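Local coordinates for protein alternansucrase (Leuconostoc mesenteroides, PDB 6HVG) that belongs to glycoside hydrolase family 70, combining a calcium-binding TIM-barrel catalytic domain with repeats of the choline-binding, cell-wall-binding type, at residues Asp775-Asp780 and Ser1100-Phe1105; Gly834-Lys839 and Asn1051-Pro1056. One frame throughout, in Å; residues are numbered along the deposited sequence.

Contact 1: Asp775-Asp780 and Ser1100-Phe1105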
loop_
_atom_site.group_PDB
_atom_site.type_symbol
_atom_site.label_atom_id
_atom_site.label_comp_id
_atom_site.label_asym_id
_atom_site.label_seq_id
_atom_site.Cartn_x
_atom_site.Cartn_y
_atom_site.Cartn_z
ATOM N N ASP A 775 8.359 5.674 -2.007
ATOM C CA ASP A 775 9.560 6.492 -1.960
ATOM C C ASP A 775 9.232 7.941 -1.530
ATOM O O ASP A 775 8.187 8.470 -1.886
ATOM C CB ASP A 775 10.198 6.484 -3.353
ATOM C CG ASP A 775 11.674 6.168 -3.347
ATOM O OD1 ASP A 775 12.225 5.849 -2.265
ATOM O OD2 ASP A 775 12.270 6.219 -4.457
ATOM N N THR A 776 10.130 8.560 -0.772
ATOM C CA THR A 776 9.990 9.950 -0.382
ATOM C C THR A 776 10.439 10.862 -1.519
ATOM O O THR A 776 11.546 10.703 -2.034
ATOM C CB THR A 776 10.854 10.257 0.846
ATOM O OG1 THR A 776 10.359 9.506 1.939
ATOM C CG2 THR A 776 10.764 11.724 1.282
ATOM N N PHE A 777 9.605 11.840 -1.882
ATOM C CA PHE A 777 9.976 12.784 -2.922
ATOM C C PHE A 777 9.887 14.205 -2.392
ATOM O O PHE A 777 9.037 14.520 -1.569
ATOM C CB PHE A 777 9.174 12.606 -4.235
ATOM C CG PHE A 777 7.700 12.643 -4.073
ATOM C CD1 PHE A 777 7.031 13.853 -4.061
ATOM C CD2 PHE A 777 6.985 11.471 -3.979
ATOM C CE1 PHE A 777 5.672 13.910 -3.914
ATOM C CE2 PHE A 777 5.615 11.505 -3.859
ATOM C CZ PHE A 777 4.953 12.729 -3.823
ATOM N N THR A 778 10.772 15.055 -2.896
ATOM C CA THR A 778 10.841 16.433 -2.504
ATOM C C THR A 778 9.805 17.208 -3.358
ATOM O O THR A 778 9.307 16.724 -4.367
ATOM C CB THR A 778 12.311 16.935 -2.640
ATOM O OG1 THR A 778 12.613 17.790 -1.543
ATOM C CG2 THR A 778 12.555 17.685 -3.930
ATOM N N PHE A 779 9.473 18.412 -2.933
ATOM C CA PHE A 779 8.546 19.257 -3.698
ATOM C C PHE A 779 9.042 19.594 -5.100
ATOM O O PHE A 779 8.239 19.615 -6.032
ATOM C CB PHE A 779 8.223 20.562 -2.965
ATOM C CG PHE A 779 6.998 20.482 -2.113
ATOM C CD1 PHE A 779 5.733 20.430 -2.704
ATOM C CD2 PHE A 779 7.095 20.467 -0.723
ATOM C CE1 PHE A 779 4.590 20.377 -1.924
ATOM C CE2 PHE A 779 5.953 20.403 0.055
ATOM C CZ PHE A 779 4.703 20.348 -0.545
ATOM N N ASP A 780 10.337 19.875 -5.256
ATOM C CA ASP A 780 10.949 20.055 -6.581
ATOM C C ASP A 780 10.785 18.804 -7.434
ATOM O O ASP A 780 10.496 18.897 -8.613
ATOM C CB ASP A 780 12.441 20.427 -6.463
ATOM C CG ASP A 780 12.663 21.587 -5.506
ATOM O OD1 ASP A 780 13.662 22.319 -5.662
ATOM O OD2 ASP A 780 11.821 21.774 -4.589
ATOM N N SER A 1100 7.903 7.391 6.254
ATOM C CA SER A 1100 7.125 8.612 6.144
ATOM C C SER A 1100 6.100 8.396 5.033
ATOM O O SER A 1100 6.360 7.639 4.078
ATOM C CB SER A 1100 8.055 9.774 5.811
ATOM O OG SER A 1100 7.390 11.020 5.973
ATOM N N PHE A 1101 4.934 9.029 5.149
ATOM C CA PHE A 1101 3.913 8.941 4.089
ATOM C C PHE A 1101 3.784 10.271 3.326
ATOM O O PHE A 1101 4.102 11.317 3.874
ATOM C CB PHE A 1101 2.591 8.536 4.709
ATOM C CG PHE A 1101 1.557 8.116 3.718
ATOM C CD1 PHE A 1101 1.768 7.032 2.893
ATOM C CD2 PHE A 1101 0.346 8.808 3.626
ATOM C CE1 PHE A 1101 0.800 6.664 1.971
ATOM C CE2 PHE A 1101 -0.624 8.453 2.721
ATOM C CZ PHE A 1101 -0.400 7.374 1.891
ATOM N N LEU A 1102 3.309 10.232 2.078
ATOM C CA LEU A 1102 3.229 11.445 1.253
ATOM C C LEU A 1102 2.303 12.549 1.805
ATOM O O LEU A 1102 2.579 13.733 1.624
ATOM C CB LEU A 1102 2.914 11.123 -0.208
ATOM C CG LEU A 1102 1.508 10.831 -0.754
ATOM C CD1 LEU A 1102 1.590 10.891 -2.253
ATOM C CD2 LEU A 1102 1.014 9.460 -0.350
ATOM N N ASP A 1103 1.240 12.159 2.507
ATOM C CA ASP A 1103 0.394 13.115 3.229
ATOM C C ASP A 1103 1.214 14.018 4.134
ATOM O O ASP A 1103 0.916 15.200 4.260
ATOM C CB ASP A 1103 -0.648 12.406 4.091
ATOM C CG ASP A 1103 -1.775 11.809 3.285
ATOM O OD1 ASP A 1103 -1.714 11.905 2.045
ATOM O OD2 ASP A 1103 -2.711 11.220 3.926
ATOM N N SER A 1104 2.231 13.450 4.771
ATOM C CA SER A 1104 3.006 14.170 5.756
ATOM C C SER A 1104 3.974 15.106 5.076
ATOM O O SER A 1104 4.004 16.302 5.382
ATOM C CB SER A 1104 3.748 13.217 6.690
ATOM O OG SER A 1104 4.222 13.905 7.835
ATOM N N PHE A 1105 4.771 14.597 4.156
ATOM C CA PHE A 1105 5.797 15.448 3.547
ATOM C C PHE A 1105 5.271 16.361 2.438
ATOM O O PHE A 1105 5.933 17.340 2.086
ATOM C CB PHE A 1105 7.043 14.643 3.114
ATOM C CG PHE A 1105 6.792 13.557 2.101
ATOM C CD1 PHE A 1105 6.632 13.875 0.766
ATOM C CD2 PHE A 1105 6.808 12.215 2.469
ATOM C CE1 PHE A 1105 6.421 12.894 -0.175
ATOM C CE2 PHE A 1105 6.605 11.221 1.512
ATOM C CZ PHE A 1105 6.398 11.562 0.186
#

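Contact 2: Gly834-Lys839 and Asn1051-Pro1056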
loop_
_atom_site.group_PDB
_atom_site.type_symbol
_atom_site.label_atom_id
_atom_site.label_comp_id
_atom_site.label_asym_id
_atom_site.label_seq_id
_atom_site.Cartn_x
_atom_site.Cartn_y
_atom_site.Cartn_z
ATOM N N GLY A 834 1.553 22.769 -8.498
ATOM C CA GLY A 834 1.867 24.171 -8.480
ATOM C C GLY A 834 0.899 24.895 -7.581
ATOM O O GLY A 834 0.432 24.358 -6.583
ATOM N N GLN A 835 0.580 26.119 -7.967
ATOM C CA GLN A 835 -0.159 27.047 -7.132
ATOM C C GLN A 835 -1.666 26.865 -7.282
ATOM O O GLN A 835 -2.136 26.373 -8.300
ATOM C CB GLN A 835 0.253 28.464 -7.516
ATOM C CG GLN A 835 1.697 28.751 -7.175
ATOM C CD GLN A 835 1.921 28.884 -5.687
ATOM O OE1 GLN A 835 2.852 28.318 -5.141
ATOM N NE2 GLN A 835 1.067 29.654 -5.027
ATOM N N TYR A 836 -2.419 27.263 -6.262
ATOM C CA TYR A 836 -3.869 27.046 -6.253
ATOM C C TYR A 836 -4.523 27.879 -7.322
ATOM O O TYR A 836 -4.347 29.091 -7.353
ATOM C CB TYR A 836 -4.478 27.382 -4.887
ATOM C CG TYR A 836 -5.935 26.975 -4.745
ATOM C CD1 TYR A 836 -6.318 25.643 -4.787
ATOM C CD2 TYR A 836 -6.932 27.924 -4.574
ATOM C CE1 TYR A 836 -7.637 25.276 -4.657
ATOM C CE2 TYR A 836 -8.259 27.558 -4.433
ATOM C CZ TYR A 836 -8.604 26.236 -4.480
ATOM O OH TYR A 836 -9.923 25.875 -4.355
ATOM N N MET A 837 -5.266 27.217 -8.208
ATOM C CA MET A 837 -5.952 27.870 -9.316
ATOM C C MET A 837 -4.998 28.606 -10.256
ATOM O O MET A 837 -5.374 29.603 -10.864
ATOM C CB MET A 837 -7.025 28.820 -8.769
ATOM C CG MET A 837 -8.428 28.278 -8.939
ATOM S SD MET A 837 -9.647 29.163 -7.936
ATOM C CE MET A 837 -10.300 27.679 -7.169
ATOM N N GLU A 838 -3.767 28.110 -10.377
ATOM C CA GLU A 838 -2.751 28.790 -11.184
ATOM C C GLU A 838 -3.094 28.777 -12.657
ATOM O O GLU A 838 -2.841 29.759 -13.371
ATOM C CB GLU A 838 -1.365 28.156 -11.008
ATOM C CG GLU A 838 -0.268 28.912 -11.752
ATOM C CD GLU A 838 1.126 28.578 -11.273
ATOM O OE1 GLU A 838 1.509 27.388 -11.352
ATOM O OE2 GLU A 838 1.832 29.515 -10.829
ATOM N N LYS A 839 -3.624 27.647 -13.113
ATOM C CA LYS A 839 -3.923 27.464 -14.507
ATOM C C LYS A 839 -5.062 26.474 -14.668
ATOM O O LYS A 839 -5.008 25.399 -14.117
ATOM C CB LYS A 839 -2.679 26.963 -15.247
ATOM C CG LYS A 839 -2.810 27.023 -16.768
ATOM C CD LYS A 839 -1.677 26.302 -17.477
ATOM C CE LYS A 839 -1.946 26.199 -18.970
ATOM N NZ LYS A 839 -0.958 25.300 -19.629
ATOM N N ASN A 1051 -4.075 17.065 -3.414
ATOM C CA ASN A 1051 -2.961 16.713 -2.528
ATOM C C ASN A 1051 -1.591 17.095 -3.040
ATOM O O ASN A 1051 -0.643 17.133 -2.257
ATOM C CB ASN A 1051 -2.941 15.223 -2.235
ATOM C CG ASN A 1051 -3.942 14.835 -1.177
ATOM O OD1 ASN A 1051 -4.189 15.595 -0.233
ATOM N ND2 ASN A 1051 -4.503 13.637 -1.303
ATOM N N PHE A 1052 -1.485 17.401 -4.331
ATOM C CA PHE A 1052 -0.207 17.654 -4.943
ATOM C C PHE A 1052 0.070 19.098 -5.300
ATOM O O PHE A 1052 1.008 19.395 -6.027
ATOM C CB PHE A 1052 -0.072 16.711 -6.106
ATOM C CG PHE A 1052 -0.220 15.275 -5.688
ATOM C CD1 PHE A 1052 -1.456 14.714 -5.526
ATOM C CD2 PHE A 1052 0.890 14.518 -5.375
ATOM C CE1 PHE A 1052 -1.584 13.412 -5.096
ATOM C CE2 PHE A 1052 0.776 13.205 -4.983
ATOM C CZ PHE A 1052 -0.468 12.652 -4.838
ATOM N N GLN A 1053 -0.712 20.000 -4.721
ATOM C CA GLN A 1053 -0.456 21.423 -4.840
ATOM C C GLN A 1053 0.921 21.714 -4.281
ATOM O O GLN A 1053 1.349 21.084 -3.332
ATOM C CB GLN A 1053 -1.481 22.218 -4.034
ATOM C CG GLN A 1053 -2.896 22.217 -4.614
ATOM C CD GLN A 1053 -3.931 22.848 -3.692
ATOM O OE1 GLN A 1053 -5.057 22.359 -3.587
ATOM N NE2 GLN A 1053 -3.558 23.945 -3.033
ATOM N N ALA A 1054 1.614 22.668 -4.871
ATOM C CA ALA A 1054 2.839 23.197 -4.294
ATOM C C ALA A 1054 2.545 24.060 -3.063
ATOM O O ALA A 1054 1.419 24.503 -2.848
ATOM C CB ALA A 1054 3.575 24.021 -5.332
ATOM N N MET A 1055 3.561 24.274 -2.236
ATOM C CA MET A 1055 3.431 25.167 -1.091
ATOM C C MET A 1055 3.278 26.578 -1.645
ATOM O O MET A 1055 3.856 26.882 -2.677
ATOM C CB MET A 1055 4.657 25.087 -0.187
ATOM C CG MET A 1055 4.858 23.732 0.477
ATOM S SD MET A 1055 3.617 23.322 1.716
ATOM C CE MET A 1055 3.963 24.574 2.971
ATOM N N PRO A 1056 2.491 27.440 -0.973
ATOM C CA PRO A 1056 2.366 28.824 -1.418
ATOM C C PRO A 1056 3.710 29.547 -1.529
ATOM O O PRO A 1056 4.508 29.548 -0.582
ATOM C CB PRO A 1056 1.514 29.476 -0.323
ATOM C CG PRO A 1056 0.786 28.377 0.328
ATOM C CD PRO A 1056 1.626 27.146 0.183
#

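Contact 1: Asp775-Asp780 and Ser1100-Phe1105
Phe1105 pushes the rim of its ring at the middle of the Phe777 ring, a T-shaped (edge-to-face) aromatic pair with Phe777 supplying the face. The planes stand at 86° and the centroids are 5.1 Å apart. Phe1105 CE1 is the atom doing the touching: it sits over the centre of the Phe777 ring, at much the same distance from all six carbons. Both rings leave the chain from between the backbone N and the carbonyl carbon, which brings Phe1105 edge-on to the face of Phe777, the two side chains meeting at about a right angle.

A CH-pi contact takes up one face of Phe1105. There the methyl CG2 of Thr776 lies 4.2 Å from the ring centroid, only 14° off the normal. The opposite face rests on Leu1102 CA, one helical turn back in its own segment, so the ring is sandwiched between the two.

Apolar packing adds Leu1102, whose CD1 comes to the edge of the Phe777 ring, 4.1 Å from CZ and near the ring plane.

Backbone carbonyls complete the account, though no hydrogen bond spans the two segments. Phe777 O approaches the Phe1105 ring obliquely, 3.4 Å from CE1, and Phe1105 O in turn lies 3.7 Å from Phe779 CE2.

The contact joins two excursions from the TIM barrel. Helix 1102-1105 is a single turn in the connection between barrel strand 1081-1083 and helix 1135-1147, while 775-780 leads into helix 779-793, between barrel strands 745-747 and 821-825. Helix 757-766 also borders the cluster, touching Phe777 through Met764 and Leu1102 through Arg761.

Contact 2: Gly834-Lys839 and Asn1051-Pro1056
Gly834 gives its carbonyl oxygen to the backbone N-H of Ala1054, joining two loops in the connections after adjacent parallel strands of the TIM barrel, 821-825 and 1045-1047, the first of them beyond the short helix 826-829. The N to O distance is 2.7 Å, with an N-H...O angle of 147°. It is the one hydrogen bond across the contact. Ala1054 CB packs against the same glycine, 3.6 Å from its CA. Just beyond Gly834 the chain folds into a type II beta turn, Gln835 to Glu838, closed by Glu838 N bonding to Gln835 O.

Gln1053 lies alongside Tyr836 with its chain extended beyond CG, its NE2 3.7 Å from Tyr836 CD1 and set obliquely to the ring. The two side chains point the same way, ring and amide planes 35° apart. Both amide ends are held from outside the two segments: OE1 accepts from Ser1050 N, and NE2 bonds to Thr1063 OG1 at the start of helix 1063-1075. That grip should fix the rotation of the amide beside the ring. Tyr836 is tied down as well, its OH bonded to Gly1048 O and its ring lying nearly parallel to that of Tyr826.

Gln835 starts out away from the other loop, but a bend at chi2 (-72°) swings its amide back to Pro1056. OE1 makes a weak hydrogen bond to Thr1057 N, just past the segment, while NE2 lies 3.9 Å from Pro1056 CA.

How the contacts relate
Contact 1 and contact 2 are both partly buried, with centres about 16 Å apart, and along the chain contact 2 is nested within the loop that contact 1 closes. Contact 1 lies nearer the centre of the chain, yet includes an exposed residue, Thr776; no touching residue of contact 2 is exposed. Their chemistry differs: rings and methyls carry the first, whereas backbone and amide groups dominate the second. They abut through Phe779, whose CE2 is 3.5 Å from Met1055 CG, and through Leu1102, whose CD1 is 3.7 Å from Phe1052 CE2. Helix 757-766 borders both contacts; helix 779-793, which begins inside contact 1, also packs on contact 2; helix 1063-1075 backs contact 2.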